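Local coordinates for protein esterase (PDB 4TX1) that acts as a carbohydrate acetylesterase of the SGNH hydrolase family, probably with arylesterase-type ester hydrolysis, at residues W25-T30 against G59-T64; N77-L82 against V123-R128; K117-L122 against R176-E181; S145-C150 against V201-E206. All blocks are in the same frame, centred on the assembly; numbering follows the deposited sequence.

Overall arrangement
Interaction 1 comes first in the chain and closes a loop of 28 residues, joining the end of helix 22-25 to the end of the edge strand 53-59. Interaction 2 opens after it closes and packs helix 78-89 on helix 112-127. Interaction 3 crosses interaction 2, sharing helix 112-127 and handing it on to helix 171-182, so three helices are tied in series; Leu122 touches Ala79 where the two contacts meet. Interaction 4 crosses interaction 3 and joins the loop after strand 140-145 to the segment leading into helix 205-223. It returns to interaction 1, about 10 Å away between centres, where the Tyr27 ring meets His202.

Interaction 1: W25-T30 against G59-T64; sequences WGYDAT and GLNGRT
Trp25 lays the base of its indole against Gly59 and Asn61. The backbones come within 4.3 Å, CA to CA, at Trp25 and Gly59; this is possible because Gly59 has no side chain, as a CB there would run into Trp25 N. With CG anti to the backbone N (chi1 -175°), the indole swings across to the Asn61 amide. That amide stands on edge against the ring, its plane turned 85° from it: ND2 sits over one face, displaced toward the rim and 3.5 Å from Trp25 CE3, while OD1 reaches in at the ring root, 3.2 Å from Trp25 CB. Gly59 O approaches Trp25 CD1 obliquely, at 3.5 Å. Exchanging the tryptophan for an alanine would probably open a gap beside Gly59 O and hold the Asn61 amide less firmly on that side, with Thr88 of the second subunit also losing its packing partner.

Gly26 follows the short helix 22-25 and breaks out of it with a positive phi. The helix lies where SGNH hydrolases have their first conserved block, and Ser22 is probably the nucleophile; Gly62, in the type II turn from Leu60 to Arg63, falls where the family has its block II glycine, consistent with a place near the oxyanion hole. The side chain of Asn61 also touches Ser22. Tyr27 comes next, and Asn61 ND2 meets its ring at the edge, 3.9 Å from Tyr27 CD1; this ring also stacks with His202. Beyond it, Asp28 OD1 accepts from Thr30 N at 3.0 Å, forming an Asx turn.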
loop_
_atom_site.group_PDB
_atom_site.type_symbol
_atom_site.label_atom_id
_atom_site.label_comp_id
_atom_site.label_asym_id
_atom_site.label_seq_id
_atom_site.Cartn_x
_atom_site.Cartn_y
_atom_site.Cartn_z
ATOM N N TRP A 25 11.273 16.832 -16.603
ATOM C CA TRP A 25 12.533 16.803 -15.844
ATOM C C TRP A 25 13.645 17.447 -16.692
ATOM O O TRP A 25 14.447 18.201 -16.185
ATOM C CB TRP A 25 12.910 15.373 -15.499
ATOM C CG TRP A 25 14.107 15.197 -14.623
ATOM C CD1 TRP A 25 14.154 15.460 -13.317
ATOM C CD2 TRP A 25 15.381 14.690 -14.981
ATOM N NE1 TRP A 25 15.372 15.140 -12.799
ATOM C CE2 TRP A 25 16.163 14.674 -13.811
ATOM C CE3 TRP A 25 15.944 14.232 -16.175
ATOM C CZ2 TRP A 25 17.468 14.220 -13.782
ATOM C CZ3 TRP A 25 17.271 13.736 -16.149
ATOM C CH2 TRP A 25 18.005 13.752 -14.961
ATOM N N GLY A 26 13.673 17.082 -17.966
ATOM C CA GLY A 26 14.717 17.595 -18.903
ATOM C C GLY A 26 15.810 16.542 -19.164
ATOM O O GLY A 26 16.975 16.747 -18.936
ATOM N N TYR A 27 15.416 15.407 -19.712
ATOM C CA TYR A 27 16.344 14.329 -20.034
ATOM C C TYR A 27 17.162 14.539 -21.308
ATOM O O TYR A 27 16.638 14.662 -22.361
ATOM C CB TYR A 27 15.643 12.954 -20.069
ATOM C CG TYR A 27 16.606 11.806 -20.023
ATOM C CD1 TYR A 27 16.945 11.223 -18.836
ATOM C CD2 TYR A 27 17.178 11.292 -21.162
ATOM C CE1 TYR A 27 17.868 10.213 -18.773
ATOM C CE2 TYR A 27 18.088 10.265 -21.101
ATOM C CZ TYR A 27 18.433 9.738 -19.901
ATOM O OH TYR A 27 19.317 8.723 -19.783
ATOM N N ASP A 28 18.470 14.548 -21.149
ATOM C CA ASP A 28 19.438 14.762 -22.292
ATOM C C ASP A 28 19.926 13.372 -22.681
ATOM O O ASP A 28 20.774 12.725 -22.011
ATOM C CB ASP A 28 20.623 15.587 -21.798
ATOM C CG ASP A 28 21.787 15.561 -22.788
ATOM O OD1 ASP A 28 21.524 15.342 -23.995
ATOM O OD2 ASP A 28 22.921 15.696 -22.321
ATOM N N ALA A 29 19.413 12.898 -23.774
ATOM C CA ALA A 29 19.724 11.605 -24.345
ATOM C C ALA A 29 21.180 11.488 -24.846
ATOM O O ALA A 29 21.684 10.374 -24.954
ATOM C CB ALA A 29 18.747 11.319 -25.463
ATOM N N THR A 30 21.799 12.599 -25.161
ATOM C CA THR A 30 23.188 12.561 -25.730
ATOM C C THR A 30 24.165 12.293 -24.635
ATOM O O THR A 30 24.918 11.338 -24.772
ATOM C CB THR A 30 23.606 13.842 -26.482
ATOM O OG1 THR A 30 22.742 14.028 -27.629
ATOM C CG2 THR A 30 25.178 13.829 -26.916
ATOM N N GLY A 59 8.607 17.228 -12.801
ATOM C CA GLY A 59 8.835 16.197 -13.778
ATOM C C GLY A 59 9.608 15.044 -13.184
ATOM O O GLY A 59 10.732 15.183 -12.675
ATOM N N LEU A 60 9.021 13.889 -13.286
ATOM C CA LEU A 60 9.575 12.615 -12.781
ATOM C C LEU A 60 9.835 11.618 -13.876
ATOM O O LEU A 60 8.947 11.208 -14.604
ATOM C CB LEU A 60 8.599 11.967 -11.734
ATOM C CG LEU A 60 9.059 10.608 -11.163
ATOM C CD1 LEU A 60 10.267 10.842 -10.245
ATOM C CD2 LEU A 60 7.924 9.942 -10.329
ATOM N N ASN A 61 11.080 11.181 -13.992
ATOM C CA ASN A 61 11.440 10.240 -15.016
ATOM C C ASN A 61 10.636 8.904 -14.908
ATOM O O ASN A 61 10.584 8.329 -13.816
ATOM C CB ASN A 61 12.900 9.926 -15.034
ATOM C CG ASN A 61 13.769 11.106 -15.500
ATOM O OD1 ASN A 61 13.268 12.218 -15.707
ATOM N ND2 ASN A 61 15.086 10.918 -15.475
ATOM N N GLY A 62 9.987 8.522 -15.985
ATOM C CA GLY A 62 9.176 7.323 -16.097
ATOM C C GLY A 62 7.717 7.468 -15.620
ATOM O O GLY A 62 6.998 6.506 -15.550
ATOM N N ARG A 63 7.316 8.650 -15.230
ATOM C CA ARG A 63 5.998 8.813 -14.687
ATOM C C ARG A 63 4.937 8.466 -15.736
ATOM O O ARG A 63 5.037 8.925 -16.816
ATOM C CB ARG A 63 5.782 10.245 -14.230
ATOM C CG ARG A 63 4.370 10.575 -13.795
ATOM C CD ARG A 63 4.240 11.943 -13.159
ATOM N NE ARG A 63 4.636 11.978 -11.778
ATOM C CZ ARG A 63 5.177 13.023 -11.170
ATOM N NH1 ARG A 63 5.522 14.112 -11.833
ATOM N NH2 ARG A 63 5.446 12.943 -9.911
ATOM N N THR A 64 3.946 7.669 -15.346
ATOM C CA THR A 64 2.827 7.301 -16.165
ATOM C C THR A 64 1.617 8.156 -15.745
ATOM O O THR A 64 1.640 8.843 -14.702
ATOM C CB THR A 64 2.436 5.853 -15.956
ATOM O OG1 THR A 64 1.786 5.737 -14.646
ATOM C CG2 THR A 64 3.679 4.900 -16.047
#

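Interaction 2: N77-L82 against V123-R128; sequences NGARVL and VNLVRR
Leu125 is the main projection here, pushing from helix 123-127 toward helix 78-82 and ending on the backbone and methyl of Ala79. Its CD1 lies 3.8 Å from Ala79 CB and also presses on the backbone, 3.4 Å from Ala79 O, so the small alanine provides a shallow seat for the longer side chain. With CG beside the backbone N (chi1 -72°), Leu125 extends across the gap between the helices.

The complementary bump is Leu82. Its CD2 settles into the notch between two consecutive residues of the other helix, 4.0 Å from Leu125 CB and 4.2 Å from Val126 CG2, the side chains meeting at a slant in both cases. Leu122, one turn before Val126, adds its own methyl against Ala79 from the same helix.

The two short axes run almost parallel, 13° apart, and approach to 10.2 Å, a spacing at which leucine-sized groups can interlock. This is the arrangement of neighbouring helices on one face of the parallel sheet in the three-layer alpha/beta/alpha SGNH fold, each helix belonging to a beta-alpha-beta crossover. Beneath the contact, Leu82 and Val126 both rest on Phe97 of the strand 94-98, with Val126 reaching Ile95 as well. Arg80 turns away from the contact to salt bridges with Asp68 and Asp75; on the far side of the other helix Arg128 donates to the backbone of His129 of the third subunit.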
loop_
_atom_site.group_PDB
_atom_site.type_symbol
_atom_site.label_atom_id
_atom_site.label_comp_id
_atom_site.label_asym_id
_atom_site.label_seq_id
_atom_site.Cartn_x
_atom_site.Cartn_y
_atom_site.Cartn_z
ATOM N N ASN A 77 3.499 6.253 -10.522
ATOM C CA ASN A 77 2.078 6.367 -10.865
ATOM C C ASN A 77 1.615 7.821 -10.677
ATOM O O ASN A 77 1.621 8.378 -9.609
ATOM C CB ASN A 77 1.264 5.426 -9.916
ATOM C CG ASN A 77 -0.202 5.330 -10.248
ATOM O OD1 ASN A 77 -0.786 4.148 -10.180
ATOM N ND2 ASN A 77 -0.852 6.420 -10.498
ATOM N N GLY A 78 1.280 8.461 -11.809
ATOM C CA GLY A 78 1.015 9.885 -11.724
ATOM C C GLY A 78 -0.173 10.190 -10.851
ATOM O O GLY A 78 -0.160 11.152 -10.126
ATOM N N ALA A 79 -1.177 9.342 -10.892
ATOM C CA ALA A 79 -2.392 9.594 -10.149
ATOM C C ALA A 79 -2.203 9.389 -8.658
ATOM O O ALA A 79 -2.767 10.125 -7.856
ATOM C CB ALA A 79 -3.490 8.697 -10.668
ATOM N N ARG A 80 -1.437 8.393 -8.244
ATOM C CA ARG A 80 -1.213 8.158 -6.807
ATOM C C ARG A 80 -0.465 9.294 -6.137
ATOM O O ARG A 80 -0.742 9.653 -5.012
ATOM C CB ARG A 80 -0.502 6.803 -6.556
ATOM C CG ARG A 80 -0.384 6.538 -5.030
ATOM C CD ARG A 80 -0.195 4.984 -4.858
ATOM N NE ARG A 80 0.868 4.500 -5.758
ATOM C CZ ARG A 80 0.790 3.507 -6.573
ATOM N NH1 ARG A 80 -0.327 2.703 -6.581
ATOM N NH2 ARG A 80 1.863 3.229 -7.337
ATOM N N VAL A 81 0.501 9.866 -6.864
ATOM C CA VAL A 81 1.359 10.921 -6.412
ATOM C C VAL A 81 0.693 12.301 -6.457
ATOM O O VAL A 81 1.008 13.205 -5.662
ATOM C CB VAL A 81 2.721 10.857 -7.059
ATOM C CG1 VAL A 81 3.588 12.100 -6.721
ATOM C CG2 VAL A 81 3.406 9.543 -6.661
ATOM N N LEU A 82 -0.199 12.489 -7.389
ATOM C CA LEU A 82 -0.591 13.888 -7.669
ATOM C C LEU A 82 -1.229 14.631 -6.488
ATOM O O LEU A 82 -0.858 15.749 -6.230
ATOM C CB LEU A 82 -1.554 13.920 -8.858
ATOM C CG LEU A 82 -2.117 15.291 -9.238
ATOM C CD1 LEU A 82 -0.999 16.226 -9.676
ATOM C CD2 LEU A 82 -3.169 15.159 -10.327
ATOM N N VAL A 123 -7.273 14.833 -14.203
ATOM C CA VAL A 123 -8.116 16.051 -14.204
ATOM C C VAL A 123 -9.054 15.975 -13.011
ATOM O O VAL A 123 -9.252 16.954 -12.294
ATOM C CB VAL A 123 -8.889 16.210 -15.543
ATOM C CG1 VAL A 123 -9.889 17.372 -15.398
ATOM C CG2 VAL A 123 -7.838 16.441 -16.652
ATOM N N ASN A 124 -9.709 14.840 -12.849
ATOM C CA ASN A 124 -10.674 14.696 -11.730
ATOM C C ASN A 124 -10.030 14.842 -10.336
ATOM O O ASN A 124 -10.657 15.383 -9.427
ATOM C CB ASN A 124 -11.392 13.342 -11.846
ATOM C CG ASN A 124 -12.418 13.348 -12.996
ATOM O OD1 ASN A 124 -13.176 14.352 -13.160
ATOM N ND2 ASN A 124 -12.419 12.301 -13.809
ATOM N N LEU A 125 -8.769 14.375 -10.192
ATOM C CA LEU A 125 -8.031 14.562 -8.943
ATOM C C LEU A 125 -7.846 16.033 -8.644
ATOM O O LEU A 125 -7.886 16.446 -7.480
ATOM C CB LEU A 125 -6.675 13.789 -8.964
ATOM C CG LEU A 125 -6.875 12.277 -8.859
ATOM C CD1 LEU A 125 -5.504 11.640 -9.233
ATOM C CD2 LEU A 125 -7.327 11.856 -7.449
ATOM N N VAL A 126 -7.597 16.861 -9.663
ATOM C CA VAL A 126 -7.429 18.278 -9.467
ATOM C C VAL A 126 -8.808 18.877 -9.029
ATOM O O VAL A 126 -8.866 19.663 -8.030
ATOM C CB VAL A 126 -6.926 19.004 -10.734
ATOM C CG1 VAL A 126 -6.910 20.498 -10.484
ATOM C CG2 VAL A 126 -5.505 18.507 -11.103
ATOM N N ARG A 127 -9.828 18.501 -9.756
ATOM C CA ARG A 127 -11.113 19.117 -9.576
ATOM C C ARG A 127 -11.727 18.755 -8.251
ATOM O O ARG A 127 -12.545 19.471 -7.741
ATOM C CB ARG A 127 -12.004 18.723 -10.710
ATOM C CG ARG A 127 -11.457 19.209 -12.033
ATOM C CD ARG A 127 -12.413 20.135 -12.666
ATOM N NE ARG A 127 -11.899 20.950 -13.746
ATOM C CZ ARG A 127 -12.236 20.759 -14.997
ATOM N NH1 ARG A 127 -12.988 19.743 -15.325
ATOM N NH2 ARG A 127 -11.806 21.576 -15.917
ATOM N N ARG A 128 -11.325 17.629 -7.715
ATOM C CA ARG A 128 -11.860 17.189 -6.396
ATOM C C ARG A 128 -10.933 17.289 -5.231
ATOM O O ARG A 128 -11.287 16.773 -4.186
ATOM C CB ARG A 128 -12.375 15.765 -6.465
ATOM C CG ARG A 128 -13.405 15.491 -7.582
ATOM C CD ARG A 128 -14.636 16.342 -7.438
ATOM N NE ARG A 128 -15.773 15.728 -6.708
ATOM C CZ ARG A 128 -16.672 16.388 -5.924
ATOM N NH1 ARG A 128 -16.507 17.707 -5.665
ATOM N NH2 ARG A 128 -17.665 15.701 -5.262
#

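Interaction 3: K117-L122 against R176-E181; sequences KGIERL and RDLADE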
loop_
_atom_site.group_PDB
_atom_site.type_symbol
_atom_site.label_atom_id
_atom_site.label_comp_id
_atom_site.label_asym_id
_atom_site.label_seq_id
_atom_site.Cartn_x
_atom_site.Cartn_y
_atom_site.Cartn_z
ATOM N N LYS A 117 -7.488 8.029 -20.710
ATOM C CA LYS A 117 -8.209 7.708 -19.477
ATOM C C LYS A 117 -7.423 8.102 -18.233
ATOM O O LYS A 117 -8.007 8.526 -17.243
ATOM C CB LYS A 117 -8.538 6.242 -19.427
ATOM C CG LYS A 117 -9.560 5.834 -20.456
ATOM C CD LYS A 117 -10.898 6.599 -20.340
ATOM C CE LYS A 117 -11.635 6.306 -19.066
ATOM N NZ LYS A 117 -12.959 7.077 -18.927
ATOM N N GLY A 118 -6.100 7.912 -18.265
ATOM C CA GLY A 118 -5.257 8.329 -17.132
ATOM C C GLY A 118 -5.300 9.852 -16.986
ATOM O O GLY A 118 -5.396 10.392 -15.863
ATOM N N ILE A 119 -5.206 10.604 -18.102
ATOM C CA ILE A 119 -5.312 12.065 -17.965
ATOM C C ILE A 119 -6.654 12.483 -17.377
ATOM O O ILE A 119 -6.721 13.398 -16.541
ATOM C CB ILE A 119 -5.117 12.760 -19.346
ATOM C CG1 ILE A 119 -3.691 12.501 -19.910
ATOM C CG2 ILE A 119 -5.377 14.264 -19.234
ATOM C CD1 ILE A 119 -2.538 13.077 -19.103
ATOM N N GLU A 120 -7.706 11.811 -17.807
ATOM C CA GLU A 120 -9.029 12.008 -17.240
ATOM C C GLU A 120 -9.069 11.873 -15.731
ATOM O O GLU A 120 -9.633 12.697 -15.007
ATOM C CB GLU A 120 -10.049 11.172 -17.947
ATOM C CG GLU A 120 -11.484 11.398 -17.473
ATOM C CD GLU A 120 -12.468 10.596 -18.283
ATOM O OE1 GLU A 120 -13.615 11.027 -18.352
ATOM O OE2 GLU A 120 -12.151 9.540 -18.831
ATOM N N ARG A 121 -8.416 10.845 -15.257
ATOM C CA ARG A 121 -8.321 10.653 -13.823
ATOM C C ARG A 121 -7.549 11.805 -13.139
ATOM O O ARG A 121 -7.973 12.270 -12.146
ATOM C CB ARG A 121 -7.679 9.318 -13.507
ATOM C CG ARG A 121 -7.406 9.121 -12.045
ATOM C CD ARG A 121 -8.659 8.928 -11.237
ATOM N NE ARG A 121 -8.338 8.463 -9.914
ATOM C CZ ARG A 121 -8.921 8.857 -8.815
ATOM N NH1 ARG A 121 -9.872 9.740 -8.851
ATOM N NH2 ARG A 121 -8.481 8.385 -7.693
ATOM N N LEU A 122 -6.417 12.222 -13.719
ATOM C CA LEU A 122 -5.660 13.308 -13.192
ATOM C C LEU A 122 -6.512 14.580 -13.135
ATOM O O LEU A 122 -6.469 15.327 -12.172
ATOM C CB LEU A 122 -4.351 13.539 -13.972
ATOM C CG LEU A 122 -3.390 12.340 -13.988
ATOM C CD1 LEU A 122 -2.153 12.722 -14.828
ATOM C CD2 LEU A 122 -2.956 11.882 -12.603
ATOM N N ARG A 176 -7.090 16.335 -27.167
ATOM C CA ARG A 176 -7.867 17.514 -27.534
ATOM C C ARG A 176 -9.364 17.286 -27.291
ATOM O O ARG A 176 -10.042 18.172 -26.769
ATOM C CB ARG A 176 -7.638 17.847 -29.035
ATOM C CG ARG A 176 -8.403 19.097 -29.538
ATOM C CD ARG A 176 -8.237 19.309 -31.049
ATOM N NE ARG A 176 -6.852 19.472 -31.460
ATOM C CZ ARG A 176 -6.108 18.582 -32.144
ATOM N NH1 ARG A 176 -6.621 17.435 -32.629
ATOM N NH2 ARG A 176 -4.831 18.885 -32.403
ATOM N N ASP A 177 -9.852 16.112 -27.690
ATOM C CA ASP A 177 -11.276 15.673 -27.483
ATOM C C ASP A 177 -11.592 15.673 -25.986
ATOM O O ASP A 177 -12.586 16.208 -25.545
ATOM C CB ASP A 177 -11.552 14.328 -28.044
ATOM C CG ASP A 177 -11.601 14.282 -29.573
ATOM O OD1 ASP A 177 -11.582 15.306 -30.235
ATOM O OD2 ASP A 177 -11.579 13.145 -30.059
ATOM N N LEU A 178 -10.685 15.117 -25.168
ATOM C CA LEU A 178 -10.868 15.155 -23.694
ATOM C C LEU A 178 -10.950 16.526 -23.099
ATOM O O LEU A 178 -11.803 16.801 -22.232
ATOM C CB LEU A 178 -9.759 14.261 -23.010
ATOM C CG LEU A 178 -9.975 14.070 -21.505
ATOM C CD1 LEU A 178 -11.119 13.134 -21.183
ATOM C CD2 LEU A 178 -8.647 13.610 -20.756
ATOM N N ALA A 179 -10.057 17.442 -23.523
ATOM C CA ALA A 179 -9.954 18.782 -23.029
ATOM C C ALA A 179 -11.282 19.468 -23.287
ATOM O O ALA A 179 -11.813 20.163 -22.419
ATOM C CB ALA A 179 -8.816 19.517 -23.716
ATOM N N ASP A 180 -11.797 19.203 -24.477
ATOM C CA ASP A 180 -13.116 19.797 -24.864
ATOM C C ASP A 180 -14.251 19.247 -23.981
ATOM O O ASP A 180 -15.067 20.021 -23.485
ATOM C CB ASP A 180 -13.360 19.541 -26.369
ATOM C CG ASP A 180 -14.651 20.239 -26.883
ATOM O OD1 ASP A 180 -14.938 21.407 -26.469
ATOM O OD2 ASP A 180 -15.376 19.605 -27.659
ATOM N N GLU A 181 -14.246 17.943 -23.732
ATOM C CA GLU A 181 -15.234 17.227 -22.910
ATOM C C GLU A 181 -15.196 17.707 -21.483
ATOM O O GLU A 181 -16.225 17.995 -20.886
ATOM C CB GLU A 181 -15.004 15.754 -23.078
ATOM C CG GLU A 181 -15.968 14.831 -22.356
ATOM C CD GLU A 181 -15.347 13.443 -22.171
ATOM O OE1 GLU A 181 -15.522 12.866 -21.059
ATOM O OE2 GLU A 181 -14.640 12.962 -23.133
#
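Two side chains that start anti to their backbone nitrogens meet across this helix pair: Leu178 (chi1 -172°) and Glu120 (chi1 -176°). The first torsion of Leu178 drives its branched end at the facing helix. CD2 reaches Ile119 CG2 at 3.7 Å and lies over the backbone, 3.6 Å from Glu120 N; CD1 comes 3.9 Å from Glu120 CB. Glu120 passes across the leucine at about a right angle, its extended chain covering CD1 with aliphatic carbons before the carboxylate emerges at the more open side. There OE2 accepts a 2.6 Å hydrogen bond from Lys117 NZ, part of a salt bridge one turn back, met on the syn side but tilted out of the carboxylate plane. OE1 instead faces Glu181 OE1 at 3.8 Å; the lysine probably tempers that like-charge approach. A leucine in place of Glu120 would probably leave the Lys117 ammonium without its salt-bridge mate. The short axes cross at -30° with 10.6 Å between them, and helix 112-127, before strand 140-145 in the chain, and helix 171-182, which leads to strand 185-188, thus pack as neighbours in a helical layer of the SGNH alpha/beta/alpha fold.

Interaction 4: S145-C150 against V201-E206; sequences SPPPLC and VHLDAE
Pro147 turns the CB-CG side of its ring to Leu203, while Val201, which meets Leu149, sets its other methyl on a face of the His202 imidazole. Val201 CG1 stands 3.7 Å above that ring plane, shifted toward the rim, and the Tyr27 ring stacks on the opposite face. The nitrogens of the imidazole have polar partners: ND1 is hydrogen-bonded to Asp199 and NE2, weakly, to Ser22.

Val201 divides its two methyls between these tasks. With CG1 between the backbone N and the carbonyl carbon (chi1 69°) and lodged on the imidazole, CG2 is directed to Leu149 CD2 at 4.0 Å; the leucine and valine side chains lie side by side, pointing the same way. The Asp199 to His202 spacing matches block V of the SGNH family, and with Ser22 the geometry is consistent with a Ser-His-Asp triad, so this packing sits directly against the probable active site. Phe161 covers both Leu149 and Val201 from another loop.

Further along, Leu203 crosses Pro147 at about a right angle, its CD2 3.7 Å from Pro147 CG and 3.9 Å from Pro147 CB. No direct hydrogen bond spans the segments. Instead one water donates both its protons, to Pro147 O at 2.8 Å and to Val201 O at 3.0 Å, bridging the two backbone carbonyls between the apolar pairs.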
loop_
_atom_site.group_PDB
_atom_site.type_symbol
_atom_site.label_atom_id
_atom_site.label_comp_id
_atom_site.label_asym_id
_atom_site.label_seq_id
_atom_site.Cartn_x
_atom_site.Cartn_y
_atom_site.Cartn_z
ATOM N N SER A 145 -0.382 17.335 -25.088
ATOM C CA SER A 145 -0.025 16.058 -25.671
ATOM C C SER A 145 1.528 16.138 -25.910
ATOM O O SER A 145 2.053 17.162 -26.432
ATOM C CB SER A 145 -0.791 15.667 -26.935
ATOM O OG SER A 145 -0.593 16.752 -27.869
ATOM N N PRO A 146 2.270 15.102 -25.466
ATOM C CA PRO A 146 3.705 15.198 -25.579
ATOM C C PRO A 146 4.068 15.003 -27.101
ATOM O O PRO A 146 3.324 14.381 -27.874
ATOM C CB PRO A 146 4.233 13.984 -24.784
ATOM C CG PRO A 146 3.076 13.005 -24.838
ATOM C CD PRO A 146 1.833 13.894 -24.744
ATOM N N PRO A 147 5.250 15.508 -27.487
ATOM C CA PRO A 147 5.710 15.187 -28.846
ATOM C C PRO A 147 5.787 13.716 -29.067
ATOM O O PRO A 147 6.252 12.941 -28.197
ATOM C CB PRO A 147 7.069 15.877 -28.915
ATOM C CG PRO A 147 7.023 16.942 -27.939
ATOM C CD PRO A 147 6.173 16.423 -26.815
ATOM N N PRO A 148 5.225 13.228 -30.170
ATOM C CA PRO A 148 5.152 11.817 -30.344
ATOM C C PRO A 148 6.471 11.066 -30.583
ATOM O O PRO A 148 7.463 11.660 -30.989
ATOM C CB PRO A 148 4.245 11.615 -31.533
ATOM C CG PRO A 148 4.148 12.933 -32.154
ATOM C CD PRO A 148 4.502 13.985 -31.204
ATOM N N LEU A 149 6.461 9.779 -30.287
ATOM C CA LEU A 149 7.620 8.936 -30.370
ATOM C C LEU A 149 8.056 8.837 -31.832
ATOM O O LEU A 149 7.192 8.964 -32.751
ATOM C CB LEU A 149 7.490 7.507 -29.842
ATOM C CG LEU A 149 6.974 7.204 -28.411
ATOM C CD1 LEU A 149 7.688 6.044 -27.814
ATOM C CD2 LEU A 149 6.787 8.405 -27.570
ATOM N N CYS A 150 9.351 8.685 -32.018
ATOM C CA CYS A 150 9.892 8.384 -33.374
ATOM C C CYS A 150 10.647 7.075 -33.390
ATOM O O CYS A 150 10.971 6.499 -32.353
ATOM C CB CYS A 150 10.741 9.556 -33.893
ATOM S SG CYS A 150 12.269 9.804 -32.995
ATOM N N VAL A 201 12.163 8.869 -27.808
ATOM C CA VAL A 201 11.183 9.365 -26.833
ATOM C C VAL A 201 11.519 10.704 -26.196
ATOM O O VAL A 201 10.620 11.457 -25.882
ATOM C CB VAL A 201 10.943 8.236 -25.765
ATOM C CG1 VAL A 201 12.160 8.019 -24.894
ATOM C CG2 VAL A 201 9.708 8.570 -24.853
ATOM N N HIS A 202 12.808 11.010 -26.007
ATOM C CA HIS A 202 13.221 12.222 -25.365
ATOM C C HIS A 202 13.278 13.433 -26.301
ATOM O O HIS A 202 13.180 13.271 -27.530
ATOM C CB HIS A 202 14.553 11.976 -24.693
ATOM C CG HIS A 202 14.403 11.079 -23.480
ATOM N ND1 HIS A 202 14.994 9.835 -23.381
ATOM C CD2 HIS A 202 13.621 11.237 -22.389
ATOM C CE1 HIS A 202 14.608 9.281 -22.218
ATOM N NE2 HIS A 202 13.787 10.118 -21.591
ATOM N N LEU A 203 13.426 14.581 -25.702
ATOM C CA LEU A 203 13.626 15.876 -26.445
ATOM C C LEU A 203 15.033 16.387 -26.206
ATOM O O LEU A 203 15.527 16.504 -25.069
ATOM C CB LEU A 203 12.618 16.906 -25.971
ATOM C CG LEU A 203 11.118 16.565 -26.023
ATOM C CD1 LEU A 203 10.268 17.673 -25.414
ATOM C CD2 LEU A 203 10.664 16.195 -27.443
ATOM N N ASP A 204 15.714 16.844 -27.269
ATOM C CA ASP A 204 16.951 17.526 -27.035
ATOM C C ASP A 204 16.690 18.906 -26.477
ATOM O O ASP A 204 15.543 19.263 -26.219
ATOM C CB ASP A 204 17.790 17.478 -28.359
ATOM C CG ASP A 204 17.220 18.331 -29.458
ATOM O OD1 ASP A 204 16.384 19.219 -29.223
ATOM O OD2 ASP A 204 17.769 18.149 -30.566
ATOM N N ALA A 205 17.757 19.703 -26.226
ATOM C CA ALA A 205 17.615 20.984 -25.503
ATOM C C ALA A 205 16.768 21.979 -26.239
ATOM O O ALA A 205 15.897 22.680 -25.682
ATOM C CB ALA A 205 18.965 21.598 -25.071
ATOM N N GLU A 206 17.024 22.096 -27.527
ATOM C CA GLU A 206 16.235 23.061 -28.286
ATOM C C GLU A 206 14.794 22.641 -28.352
ATOM O O GLU A 206 13.920 23.537 -28.335
ATOM C CB GLU A 206 16.822 23.140 -29.725
ATOM C CG GLU A 206 16.054 24.057 -30.648
ATOM C CD GLU A 206 15.669 25.431 -30.136
ATOM O OE1 GLU A 206 16.346 26.066 -29.257
ATOM O OE2 GLU A 206 14.602 25.896 -30.719
HETATM O O HOH W 1 7.647 11.419 -26.249
#